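Local coordinates for geranyl diphosphate synthase small subunit (Antirrhinum majus, PDB 3QKC), which probably associates with a catalytic large subunit to make geranyl diphosphate, the ten-carbon precursor of monoterpenes, from isopentenyl and dimethylallyl diphosphates, at residues T4-Y9 against R253-L258; F42-T47 against A80-E85; S50-A55 against R206-Y211; A72-M77 against G181-C186; E173-K178 against L219-S224. All coordinates share one frame; numbering follows the deposited sequence.

Interaction 1 (T4-Y9 against R253-L258)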
# COMPACT_ATOMS: atom_id res chain seq x y z
N THR A 4 5.30 32.64 15.86
CA THR A 4 6.44 32.37 16.73
C THR A 4 7.47 31.59 15.93
O THR A 4 7.19 31.18 14.80
CB THR A 4 6.04 31.57 18.00
OG1 THR A 4 5.59 30.25 17.64
CG2 THR A 4 4.94 32.29 18.79
N ARG A 5 8.65 31.38 16.50
CA ARG A 5 9.69 30.56 15.89
C ARG A 5 9.17 29.15 15.62
O ARG A 5 9.34 28.60 14.54
CB ARG A 5 10.94 30.51 16.79
CG ARG A 5 12.12 29.71 16.25
CD ARG A 5 12.58 30.21 14.89
NE ARG A 5 14.04 30.21 14.76
CZ ARG A 5 14.76 29.17 14.33
NH1 ARG A 5 14.16 28.03 13.98
NH2 ARG A 5 16.08 29.28 14.25
N THR A 6 8.50 28.60 16.63
CA THR A 6 7.89 27.29 16.58
C THR A 6 6.86 27.15 15.46
O THR A 6 6.96 26.23 14.65
CB THR A 6 7.26 26.97 17.95
OG1 THR A 6 8.27 27.02 18.96
CG2 THR A 6 6.62 25.59 17.95
N GLN A 7 5.88 28.06 15.41
CA GLN A 7 4.84 28.05 14.36
C GLN A 7 5.44 28.19 12.96
O GLN A 7 5.08 27.44 12.06
CB GLN A 7 3.80 29.17 14.60
CG GLN A 7 2.92 28.95 15.83
CD GLN A 7 2.04 30.15 16.18
OE1 GLN A 7 2.35 31.28 15.83
NE2 GLN A 7 0.93 29.89 16.87
N THR A 8 6.32 29.18 12.79
CA THR A 8 7.05 29.38 11.54
C THR A 8 7.75 28.08 11.14
O THR A 8 7.69 27.67 9.99
CB THR A 8 8.08 30.53 11.66
OG1 THR A 8 7.39 31.78 11.75
CG2 THR A 8 9.05 30.55 10.46
N TYR A 9 8.37 27.41 12.11
CA TYR A 9 9.07 26.16 11.86
C TYR A 9 8.12 25.05 11.41
O TYR A 9 8.42 24.34 10.45
CB TYR A 9 9.91 25.75 13.08
CG TYR A 9 10.68 24.46 12.90
CD1 TYR A 9 11.79 24.40 12.06
CD2 TYR A 9 10.30 23.30 13.58
CE1 TYR A 9 12.50 23.21 11.89
CE2 TYR A 9 11.01 22.10 13.42
CZ TYR A 9 12.11 22.07 12.57
OH TYR A 9 12.79 20.89 12.41
N ARG A 253 9.32 20.22 21.17
CA ARG A 253 8.55 20.40 22.41
C ARG A 253 7.46 21.46 22.24
O ARG A 253 6.33 21.28 22.73
CB ARG A 253 9.46 20.75 23.59
CG ARG A 253 10.09 19.54 24.26
CD ARG A 253 11.20 19.94 25.24
NE ARG A 253 11.93 18.76 25.70
CZ ARG A 253 13.08 18.79 26.38
NH1 ARG A 253 13.64 19.95 26.69
NH2 ARG A 253 13.66 17.66 26.75
N GLY A 254 7.81 22.53 21.54
CA GLY A 254 6.84 23.58 21.19
C GLY A 254 5.71 23.09 20.31
O GLY A 254 4.55 23.28 20.64
N VAL A 255 6.04 22.43 19.19
CA VAL A 255 5.04 21.91 18.25
C VAL A 255 4.00 21.05 18.97
O VAL A 255 2.81 21.09 18.63
CB VAL A 255 5.71 21.12 17.06
CG1 VAL A 255 4.69 20.29 16.27
CG2 VAL A 255 6.48 22.07 16.13
N PHE A 256 4.43 20.30 19.98
CA PHE A 256 3.56 19.35 20.66
C PHE A 256 3.14 19.77 22.07
O PHE A 256 2.77 18.93 22.91
CB PHE A 256 4.19 17.96 20.65
CG PHE A 256 4.23 17.36 19.29
CD1 PHE A 256 3.12 16.69 18.78
CD2 PHE A 256 5.36 17.48 18.49
CE1 PHE A 256 3.14 16.14 17.51
CE2 PHE A 256 5.37 16.93 17.21
CZ PHE A 256 4.26 16.26 16.73
N GLU A 257 3.18 21.07 22.33
CA GLU A 257 2.56 21.62 23.53
C GLU A 257 3.14 20.94 24.77
O GLU A 257 2.40 20.60 25.70
CB GLU A 257 1.05 21.38 23.45
CG GLU A 257 0.19 22.54 23.92
CD GLU A 257 -0.35 23.35 22.76
OE1 GLU A 257 -0.26 24.59 22.81
OE2 GLU A 257 -0.87 22.74 21.80
N LEU A 258 4.45 20.72 24.78
CA LEU A 258 5.13 20.07 25.91
C LEU A 258 5.92 21.11 26.72
O LEU A 258 6.74 20.77 27.56
CB LEU A 258 6.07 18.94 25.42
CG LEU A 258 5.52 17.86 24.47
CD1 LEU A 258 6.65 17.03 23.87
CD2 LEU A 258 4.50 16.95 25.16
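Over one face of the peptide group that links Gly-254 to Val-255 sits the methyl of Thr-6. Its CG2 is 3.4 Å from Val-255 N and 3.6 Å from Gly-254 C, and it stands almost straight above the plane. A second flat group lies further back: the ring of Phe-256 has Val-255 CG1 over one face, 3.5 Å above its plane and displaced toward the rim. The two methyls of Val-255 thus work in different directions, for CG2 is the one that meets Thr-6 CG2, at 4.0 Å. In Thr-6, with OG1 beside the backbone N (chi1 -59°), the methyl is left anti to that N, which carries it out to the facing helix end. Gly-254, having no CB to hold the chains apart, admits this approach. Its CA comes within 6.0 Å of that of Thr-6. The contact joins the two ends of an all-helical prenyltransferase fold, the start of helix 5-24 and the finish of helix 248-255, and each of these helix ends is capped. Thr-4 and Gln-7 make a capping box: Gln-7 N gives an almost straight bond to Thr-4 OG1 (3.1 Å, 174°), and Thr-4 N returns one to Gln-7 OE1. Thr-4 O is gripped twice by Thr-8, whose OG1 and N arrive from opposite faces of the carbonyl. The last helix ends in a Schellman motif, with Leu-258 N bonded to Arg-253 O at 2.8 Å and Glu-257, at positive phi, sending its N to Gly-254 O. Leu-251 continues the packing against Thr-6.

Interaction 2 (F42-T47 against A80-E85)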
# COMPACT_ATOMS: atom_id res chain seq x y z
N PHE A 42 -4.81 17.40 -1.05
CA PHE A 42 -4.69 18.79 -0.60
C PHE A 42 -5.94 19.39 0.04
O PHE A 42 -5.89 20.49 0.59
CB PHE A 42 -4.17 19.68 -1.74
CG PHE A 42 -2.93 19.13 -2.38
CD1 PHE A 42 -3.01 18.36 -3.53
CD2 PHE A 42 -1.69 19.36 -1.82
CE1 PHE A 42 -1.86 17.82 -4.10
CE2 PHE A 42 -0.54 18.83 -2.38
CZ PHE A 42 -0.62 18.06 -3.53
N ALA A 43 -7.07 18.69 -0.04
CA ALA A 43 -8.27 19.13 0.70
C ALA A 43 -8.29 18.53 2.11
O ALA A 43 -8.99 19.04 2.99
CB ALA A 43 -9.54 18.74 -0.05
N ALA A 44 -7.55 17.45 2.32
CA ALA A 44 -7.63 16.74 3.60
C ALA A 44 -6.99 17.55 4.73
O ALA A 44 -6.01 18.26 4.50
CB ALA A 44 -6.95 15.41 3.47
N PRO A 45 -7.54 17.45 5.97
CA PRO A 45 -6.83 18.05 7.12
C PRO A 45 -5.41 17.49 7.20
O PRO A 45 -5.18 16.33 6.85
CB PRO A 45 -7.66 17.60 8.33
CG PRO A 45 -9.02 17.25 7.76
CD PRO A 45 -8.75 16.73 6.38
N ARG A 46 -4.46 18.31 7.62
CA ARG A 46 -3.08 17.86 7.74
C ARG A 46 -2.95 17.04 9.03
O ARG A 46 -3.84 17.08 9.88
CB ARG A 46 -2.10 19.05 7.69
CG ARG A 46 -2.05 19.92 8.94
CD ARG A 46 -2.12 21.42 8.58
NE ARG A 46 -1.82 22.35 9.68
CZ ARG A 46 -2.41 22.38 10.87
NH1 ARG A 46 -3.34 21.47 11.19
NH2 ARG A 46 -2.05 23.30 11.77
N THR A 47 -1.88 16.26 9.16
CA THR A 47 -1.56 15.64 10.43
C THR A 47 -0.18 16.09 10.84
O THR A 47 0.72 16.14 9.99
CB THR A 47 -1.61 14.10 10.43
OG1 THR A 47 -0.96 13.62 11.61
CG2 THR A 47 -0.90 13.51 9.18
N ALA A 80 -5.28 8.58 2.87
CA ALA A 80 -5.98 7.36 2.49
C ALA A 80 -6.95 6.89 3.59
O ALA A 80 -8.11 6.60 3.31
CB ALA A 80 -5.01 6.26 2.06
N ALA A 81 -6.47 6.83 4.83
CA ALA A 81 -7.31 6.51 6.00
C ALA A 81 -8.52 7.46 6.14
O ALA A 81 -9.67 7.01 6.28
CB ALA A 81 -6.46 6.56 7.27
N TYR A 82 -8.25 8.78 6.09
CA TYR A 82 -9.29 9.80 6.22
C TYR A 82 -10.39 9.62 5.17
O TYR A 82 -11.57 9.64 5.49
CB TYR A 82 -8.66 11.20 6.13
CG TYR A 82 -9.61 12.36 6.32
CD1 TYR A 82 -9.99 12.79 7.60
CD2 TYR A 82 -10.12 13.05 5.22
CE1 TYR A 82 -10.86 13.86 7.78
CE2 TYR A 82 -11.01 14.12 5.39
CZ TYR A 82 -11.36 14.52 6.67
OH TYR A 82 -12.21 15.57 6.83
N THR A 83 -9.97 9.46 3.92
CA THR A 83 -10.89 9.25 2.80
C THR A 83 -11.77 8.02 3.01
O THR A 83 -12.99 8.06 2.82
CB THR A 83 -10.12 9.04 1.49
OG1 THR A 83 -9.19 10.12 1.32
CG2 THR A 83 -11.04 8.95 0.31
N HIS A 84 -11.15 6.91 3.38
CA HIS A 84 -11.91 5.68 3.58
C HIS A 84 -12.83 5.70 4.79
O HIS A 84 -13.88 5.07 4.77
CB HIS A 84 -10.99 4.48 3.58
CG HIS A 84 -10.60 4.04 2.21
ND1 HIS A 84 -9.89 2.89 1.96
CD2 HIS A 84 -10.85 4.59 0.99
CE1 HIS A 84 -9.71 2.75 0.66
NE2 HIS A 84 -10.28 3.77 0.05
N GLU A 85 -12.43 6.43 5.83
CA GLU A 85 -13.22 6.61 7.03
C GLU A 85 -14.47 7.44 6.79
O GLU A 85 -15.46 7.27 7.49
CB GLU A 85 -12.39 7.31 8.11
CG GLU A 85 -11.64 6.37 9.05
CD GLU A 85 -10.44 7.05 9.72
OE1 GLU A 85 -9.39 6.42 9.82
OE2 GLU A 85 -10.55 8.23 10.12
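Tyr-82 swings its ring across to Pro-45 because CG lies anti to the backbone N (chi1 -177°), extending the side chain from helix 68-85 toward the turn that follows helix 34-43. In the all-helical prenyltransferase fold this turn leads into the next helix, and here Pro-45 of the turn lies over the ring of Tyr-82. The contact is a CH-pi interaction: Pro-45 CD sits 3.7 Å from the ring centroid, 23° off the normal, displaced toward the hydroxyl end. The proline and the tyrosine side chains cross at about a right angle. Ala-44 CB adds a looser apolar touch on Tyr-82 CD2 at 4.3 Å. With an alanine in place of Tyr-82, the methylenes of Pro-45 would probably lose their aromatic platform, leaving a gap between turn and helix. The turn has a polar tie to the same helix, from Pro-45 O to His-78 NE2. Further along, Glu-85 and Asn-86 fall where active relatives probably carry the first two aspartates of their first aspartate-rich motif; His-84, just before them, packs on Leu-109 of the second subunit. At the outer end of the ring, Pro-45 CG reaches Tyr-82 OH at 3.7 Å.

Interaction 3 (S50-A55 against R206-Y211)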
# COMPACT_ATOMS: atom_id res chain seq x y z
N SER A 50 3.26 14.17 9.94
CA SER A 50 4.11 14.54 8.80
C SER A 50 5.23 15.52 9.15
O SER A 50 6.37 15.34 8.71
CB SER A 50 3.27 15.13 7.66
OG SER A 50 2.29 14.22 7.28
N ALA A 51 4.91 16.55 9.92
CA ALA A 51 5.97 17.48 10.35
C ALA A 51 6.93 16.82 11.33
O ALA A 51 8.13 17.11 11.32
CB ALA A 51 5.39 18.75 10.95
N LEU A 52 6.43 15.93 12.20
CA LEU A 52 7.32 15.24 13.14
C LEU A 52 8.39 14.42 12.39
O LEU A 52 9.55 14.38 12.81
CB LEU A 52 6.53 14.34 14.10
CG LEU A 52 7.28 13.53 15.15
CD1 LEU A 52 8.19 14.43 16.01
CD2 LEU A 52 6.32 12.72 16.03
N CYS A 53 7.99 13.79 11.29
CA CYS A 53 8.94 13.07 10.45
C CYS A 53 10.13 13.92 10.06
O CYS A 53 11.27 13.51 10.27
CB CYS A 53 8.26 12.54 9.20
SG CYS A 53 9.42 11.53 8.23
N VAL A 54 9.87 15.11 9.52
CA VAL A 54 10.96 16.00 9.13
C VAL A 54 11.79 16.46 10.34
O VAL A 54 13.04 16.45 10.29
CB VAL A 54 10.46 17.21 8.31
CG1 VAL A 54 11.60 18.18 8.01
CG2 VAL A 54 9.81 16.74 7.00
N ALA A 55 11.09 16.84 11.41
CA ALA A 55 11.73 17.39 12.60
C ALA A 55 12.59 16.35 13.31
O ALA A 55 13.64 16.69 13.87
CB ALA A 55 10.71 17.97 13.54
N ARG A 206 10.50 6.61 18.20
CA ARG A 206 9.29 5.87 17.89
C ARG A 206 8.31 5.96 19.06
O ARG A 206 7.14 6.27 18.87
CB ARG A 206 9.58 4.40 17.55
CG ARG A 206 8.41 3.71 16.84
CD ARG A 206 8.61 2.22 16.73
NE ARG A 206 9.32 1.82 15.51
CZ ARG A 206 10.61 1.49 15.47
NH1 ARG A 206 11.17 1.13 14.32
NH2 ARG A 206 11.35 1.52 16.57
N ARG A 207 8.82 5.70 20.27
CA ARG A 207 8.01 5.82 21.48
C ARG A 207 7.55 7.26 21.64
O ARG A 207 6.38 7.50 21.95
CB ARG A 207 8.77 5.33 22.72
CG ARG A 207 9.01 3.82 22.72
CD ARG A 207 9.34 3.28 24.12
NE ARG A 207 10.61 3.79 24.67
CZ ARG A 207 11.82 3.40 24.26
NH1 ARG A 207 11.97 2.52 23.28
NH2 ARG A 207 12.90 3.92 24.82
N PHE A 208 8.44 8.22 21.40
CA PHE A 208 8.05 9.62 21.42
C PHE A 208 6.82 9.87 20.56
O PHE A 208 5.84 10.43 21.03
CB PHE A 208 9.17 10.57 20.98
CG PHE A 208 8.73 12.01 20.97
CD1 PHE A 208 8.71 12.75 22.15
CD2 PHE A 208 8.28 12.61 19.79
CE1 PHE A 208 8.27 14.09 22.15
CE2 PHE A 208 7.85 13.94 19.78
CZ PHE A 208 7.85 14.68 20.97
N GLY A 209 6.90 9.47 19.29
CA GLY A 209 5.81 9.68 18.33
C GLY A 209 4.52 9.07 18.81
O GLY A 209 3.48 9.70 18.76
N LEU A 210 4.60 7.83 19.30
CA LEU A 210 3.42 7.16 19.84
C LEU A 210 2.71 7.98 20.90
O LEU A 210 1.48 8.09 20.87
CB LEU A 210 3.77 5.78 20.40
CG LEU A 210 2.62 4.79 20.68
CD1 LEU A 210 1.81 4.45 19.43
CD2 LEU A 210 3.18 3.51 21.32
N TYR A 211 3.47 8.56 21.83
CA TYR A 211 2.89 9.29 22.95
C TYR A 211 2.20 10.58 22.47
O TYR A 211 1.04 10.80 22.79
CB TYR A 211 3.93 9.59 24.05
CG TYR A 211 4.66 8.38 24.61
CD1 TYR A 211 6.02 8.44 24.89
CD2 TYR A 211 3.98 7.17 24.85
CE1 TYR A 211 6.71 7.33 25.41
CE2 TYR A 211 4.66 6.05 25.35
CZ TYR A 211 6.02 6.15 25.63
OH TYR A 211 6.70 5.07 26.14
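Leu-52 divides its two methyls between neighbouring residues of helix 199-219. Leu-52 CD1 comes up to the edge of the Phe-208 ring, near its plane, and is 3.8 Å from Phe-208 CE2; Leu-52 CD2 rests on the main chain at Gly-209, which has no side chain, 3.8 Å from Gly-209 CA. In Leu-52 CG is anti to the backbone N (chi1 180°), and this extended start carries the branch of the side chain across to helix 199-219, where it meets the phenylalanine at a slant. The CA atoms of Leu-52 and Gly-209 are 7.8 Å apart. One shell out, Leu-52 also packs on Ala-188 of helix 169-195 and against the ring of Phe-256, while Phe-208 is backed by Ala-237 and Leu-241 of helix 227-241. The fold is the helical bundle of the isoprenyl diphosphate synthases, and this contact ties helix 48-59 to a later helix well inside it. Farther still, Arg-206 is salt-bridged to Glu-143 and Arg-207 to Glu-240, tying helix 199-219 to helix 134-148 and helix 227-241. Between Leu-52 and its two partners no hydrogen bond or charge is involved, so the join depends on the fit of shapes and on the exclusion of water, and is likely to be sensitive to side-chain volume.

Interaction 4 (A72-M77 against G181-C186)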
# COMPACT_ATOMS: atom_id res chain seq x y z
N ALA A 72 5.90 13.00 3.26
CA ALA A 72 4.83 13.05 2.27
C ALA A 72 4.06 11.74 2.24
O ALA A 72 2.82 11.73 2.11
CB ALA A 72 5.42 13.35 0.89
N ALA A 73 4.78 10.62 2.32
CA ALA A 73 4.13 9.31 2.42
C ALA A 73 3.26 9.23 3.68
O ALA A 73 2.14 8.71 3.64
CB ALA A 73 5.18 8.19 2.37
N VAL A 74 3.76 9.79 4.79
CA VAL A 74 2.99 9.79 6.04
C VAL A 74 1.67 10.53 5.83
O VAL A 74 0.60 10.04 6.22
CB VAL A 74 3.81 10.38 7.21
CG1 VAL A 74 2.91 10.66 8.42
CG2 VAL A 74 4.96 9.45 7.58
N HIS A 75 1.76 11.71 5.21
CA HIS A 75 0.60 12.51 4.91
C HIS A 75 -0.38 11.72 4.07
O HIS A 75 -1.56 11.71 4.37
CB HIS A 75 0.98 13.82 4.20
CG HIS A 75 -0.20 14.60 3.70
ND1 HIS A 75 -1.06 15.29 4.54
CD2 HIS A 75 -0.69 14.78 2.45
CE1 HIS A 75 -2.01 15.87 3.82
NE2 HIS A 75 -1.80 15.58 2.55
N LEU A 76 0.11 11.04 3.05
CA LEU A 76 -0.73 10.22 2.16
C LEU A 76 -1.39 9.03 2.85
O LEU A 76 -2.57 8.73 2.57
CB LEU A 76 0.07 9.77 0.92
CG LEU A 76 0.42 10.90 -0.09
CD1 LEU A 76 1.58 10.48 -0.98
CD2 LEU A 76 -0.78 11.31 -0.96
N MET A 77 -0.68 8.35 3.75
CA MET A 77 -1.32 7.24 4.48
C MET A 77 -2.52 7.80 5.21
O MET A 77 -3.60 7.21 5.20
CB MET A 77 -0.39 6.54 5.49
CG MET A 77 0.79 5.79 4.90
SD MET A 77 0.42 4.58 3.61
CE MET A 77 0.88 5.60 2.19
N GLY A 181 -1.65 7.65 17.12
CA GLY A 181 -0.45 7.19 17.79
C GLY A 181 0.55 6.55 16.85
O GLY A 181 1.73 6.94 16.80
N THR A 182 0.10 5.55 16.10
CA THR A 182 1.00 4.80 15.22
C THR A 182 1.49 5.69 14.09
O THR A 182 2.65 5.58 13.67
CB THR A 182 0.36 3.49 14.70
OG1 THR A 182 -0.13 2.74 15.83
CG2 THR A 182 1.38 2.64 13.97
N LEU A 183 0.64 6.59 13.61
CA LEU A 183 1.06 7.52 12.55
C LEU A 183 2.23 8.40 12.99
O LEU A 183 3.21 8.53 12.26
CB LEU A 183 -0.10 8.34 12.02
CG LEU A 183 -0.14 8.82 10.56
CD1 LEU A 183 0.38 7.81 9.57
CD2 LEU A 183 -1.57 9.18 10.21
N HIS A 184 2.17 8.96 14.19
CA HIS A 184 3.29 9.77 14.69
C HIS A 184 4.56 8.93 14.96
O HIS A 184 5.68 9.34 14.64
CB HIS A 184 2.87 10.55 15.94
CG HIS A 184 1.97 11.71 15.66
ND1 HIS A 184 0.66 11.57 15.22
CD2 HIS A 184 2.18 13.05 15.78
CE1 HIS A 184 0.12 12.77 15.08
NE2 HIS A 184 1.01 13.68 15.42
N ALA A 185 4.36 7.75 15.55
CA ALA A 185 5.45 6.82 15.83
C ALA A 185 6.25 6.52 14.55
O ALA A 185 7.47 6.65 14.52
CB ALA A 185 4.91 5.53 16.45
N CYS A 186 5.53 6.19 13.49
CA CYS A 186 6.09 5.93 12.17
C CYS A 186 6.81 7.14 11.60
O CYS A 186 7.94 7.05 11.09
CB CYS A 186 4.99 5.48 11.23
SG CYS A 186 5.49 5.43 9.49
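The hydroxyl of Thr-182, next to the Leu-183 that meets Val-74 across the contact, is hydrogen-bonded to two main-chain carbonyls, Lys-177 O and Lys-178 O, one turn back along its own helix. This buried polar atom is therefore satisfied within helix 169-195, and the face turned to helix 68-85 is left to apolar groups. The two segments run almost antiparallel (168°), with axes 10.6 Å apart, in the middle of the helical bundle typical of isoprenyl diphosphate synthases, only about 2 Å from the centre of the chain to the centre of the contact. Val-74 and Leu-183 lie alongside one another, pointing opposite ways: Val-74 CG1, anti to the backbone N (chi1 167°), meets Leu-183 CD1 at 4.0 Å. That same CD1 also approaches the main chain at Val-74 O. Met-77 CB touches Leu-183 CD1 at 4.3 Å while the rest of the methionine turns off. Histidines flank the pair on the sides facing away and are polar-bound: His-184 NE2 to Ser-48 OG and ND1 to Glu-180 O, His-75 NE2 to Thr-41 O. Leu-144 and Val-147 of helix 134-148 close over Val-74 and Leu-183 respectively. The other methyl of the valine, beside its backbone N, makes a looser contact, with Val-74 CG2 4.5 Å from Cys-186 SG.

Interaction 5 (E173-K178 against L219-S224)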
# COMPACT_ATOMS: atom_id res chain seq x y z
N GLU A 173 -9.01 5.35 23.96
CA GLU A 173 -7.56 5.55 24.00
C GLU A 173 -6.84 4.58 23.06
O GLU A 173 -5.98 5.00 22.30
CB GLU A 173 -7.00 5.40 25.42
CG GLU A 173 -5.51 5.78 25.51
CD GLU A 173 -4.96 5.80 26.92
OE1 GLU A 173 -5.74 5.66 27.89
OE2 GLU A 173 -3.72 5.96 27.06
N TYR A 174 -7.21 3.30 23.10
CA TYR A 174 -6.60 2.28 22.25
C TYR A 174 -6.71 2.65 20.77
O TYR A 174 -5.75 2.47 20.02
CB TYR A 174 -7.20 0.89 22.47
CG TYR A 174 -6.54 -0.20 21.63
CD1 TYR A 174 -5.22 -0.56 21.86
CD2 TYR A 174 -7.24 -0.84 20.60
CE1 TYR A 174 -4.60 -1.55 21.10
CE2 TYR A 174 -6.62 -1.83 19.83
CZ TYR A 174 -5.29 -2.17 20.09
OH TYR A 174 -4.66 -3.16 19.35
N VAL A 175 -7.88 3.12 20.37
CA VAL A 175 -8.12 3.56 19.00
C VAL A 175 -7.20 4.74 18.64
O VAL A 175 -6.63 4.76 17.54
CB VAL A 175 -9.62 3.86 18.76
CG1 VAL A 175 -9.83 4.68 17.48
CG2 VAL A 175 -10.42 2.55 18.70
N CYS A 176 -7.03 5.69 19.56
CA CYS A 176 -6.14 6.84 19.36
C CYS A 176 -4.68 6.45 19.22
O CYS A 176 -3.96 6.98 18.37
CB CYS A 176 -6.30 7.85 20.49
SG CYS A 176 -7.87 8.75 20.42
N LYS A 177 -4.26 5.52 20.06
CA LYS A 177 -2.95 4.93 19.99
C LYS A 177 -2.70 4.22 18.67
O LYS A 177 -1.60 4.28 18.12
CB LYS A 177 -2.77 3.94 21.16
CG LYS A 177 -1.38 3.37 21.28
CD LYS A 177 -1.24 2.42 22.47
CE LYS A 177 -0.37 1.22 22.11
NZ LYS A 177 -0.23 0.27 23.28
N LYS A 178 -3.71 3.53 18.15
CA LYS A 178 -3.51 2.76 16.93
C LYS A 178 -3.57 3.62 15.67
O LYS A 178 -2.92 3.31 14.67
CB LYS A 178 -4.50 1.58 16.84
CG LYS A 178 -3.85 0.19 17.12
CD LYS A 178 -3.03 0.16 18.43
CE LYS A 178 -2.06 -1.05 18.51
NZ LYS A 178 -0.79 -0.87 17.70
N LEU A 219 -7.16 14.48 21.95
CA LEU A 219 -7.65 15.84 21.77
C LEU A 219 -8.74 15.89 20.71
O LEU A 219 -9.72 16.61 20.88
CB LEU A 219 -6.50 16.78 21.38
CG LEU A 219 -5.80 17.60 22.46
CD1 LEU A 219 -5.28 16.76 23.62
CD2 LEU A 219 -4.67 18.40 21.82
N GLY A 220 -8.56 15.11 19.65
CA GLY A 220 -9.54 15.01 18.55
C GLY A 220 -10.85 14.34 18.92
O GLY A 220 -11.78 14.28 18.10
N LYS A 221 -10.92 13.80 20.14
CA LYS A 221 -12.17 13.34 20.75
C LYS A 221 -12.79 14.45 21.58
O LYS A 221 -14.01 14.66 21.55
CB LYS A 221 -11.92 12.10 21.62
CG LYS A 221 -12.44 10.78 21.04
CD LYS A 221 -11.72 10.36 19.75
CE LYS A 221 -12.43 9.17 19.12
NZ LYS A 221 -11.73 8.67 17.92
N ASN A 222 -11.93 15.15 22.31
CA ASN A 222 -12.27 16.34 23.11
C ASN A 222 -13.31 16.12 24.21
O ASN A 222 -13.94 17.08 24.69
CB ASN A 222 -12.67 17.51 22.20
CG ASN A 222 -12.20 18.86 22.73
OD1 ASN A 222 -13.00 19.67 23.19
ND2 ASN A 222 -10.89 19.10 22.68
N ARG A 223 -13.49 14.87 24.63
CA ARG A 223 -14.48 14.53 25.66
C ARG A 223 -14.02 14.69 27.12
O ARG A 223 -14.74 14.32 28.05
CB ARG A 223 -15.09 13.15 25.42
CG ARG A 223 -16.52 13.21 24.90
CD ARG A 223 -16.61 13.55 23.41
NE ARG A 223 -17.64 14.57 23.15
CZ ARG A 223 -18.96 14.38 23.26
NH1 ARG A 223 -19.45 13.20 23.63
NH2 ARG A 223 -19.79 15.38 23.00
N SER A 224 -12.82 15.25 27.29
CA SER A 224 -12.29 15.67 28.60
C SER A 224 -12.07 14.58 29.66
O SER A 224 -11.36 14.81 30.63
CB SER A 224 -13.11 16.84 29.18
OG SER A 224 -12.66 18.10 28.69
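Cys-176 and Lys-221 meet where a regular helical turn faces the loop after helix 199-219. Segment 173-178 keeps helical geometry throughout, with Lys-177 N bonded to Glu-173 O. In 219-224 the helix ends at Leu-219, but the main chain leaves helical phi/psi only at Asn-222 (phi 61°). Ser-224 also takes positive phi as the chain turns toward helix 227-241. The nearest CA atoms, those of Cys-176 and Gly-220, stay 8.9 Å apart, so the long side chain of Lys-221 spans the distance. It does this with its aliphatic part: Lys-221 CD lies 4.2 Å from Cys-176 SG, and the straight outer run of the chain takes Lys-221 NZ to 4.4 Å from Val-175 CG1. SG, anti to the carbonyl carbon of Cys-176 (chi1 -72°), is turned to the lysine methylenes, and the cysteine also packs on Leu-218. No hydrogen bond crosses; the ammonium has a long, weak ion pair with Glu-160. The turn is instead held from within. Asn-222 ND2 donates to Leu-219 O at 3.3 Å, arriving in the carbonyl plane on a lone pair, and the oxygen lies close to the plane of the amide, which should limit the rotation of that group. Glu-173 forms a salt bridge with Arg-229, joining this helix to helix 227-241 beyond the loop. In catalytically active prenyltransferases of this fold, the end of the corresponding helix carries the second aspartate-rich motif, which binds magnesium ions; the Gly-220 to Ser-224 run contains no aspartate, consistent with a small subunit that lacks that metal site.

How the interactions relate
Interactions 3 and 4 are the buried contacts nearest the centre, and both are wholly apolar across the gap, made chiefly by leucine, valine, phenylalanine, methionine and cysteine. They touch each other, and helix 169-195 runs from interaction 4 to interaction 5, where Gly-181 N probably bonds to Cys-176 O. Interaction 5 is also largely buried, though farther out, and a lysine there supplies the reach. Interactions 1 and 2 are at the surface; the first joins the chain ends, enclosing all the others along the chain, and the second shares helix 68-85 with interaction 4. Phe-256 of interaction 1 also touches His-184 of interaction 4, so a surface contact reaches the buried interior.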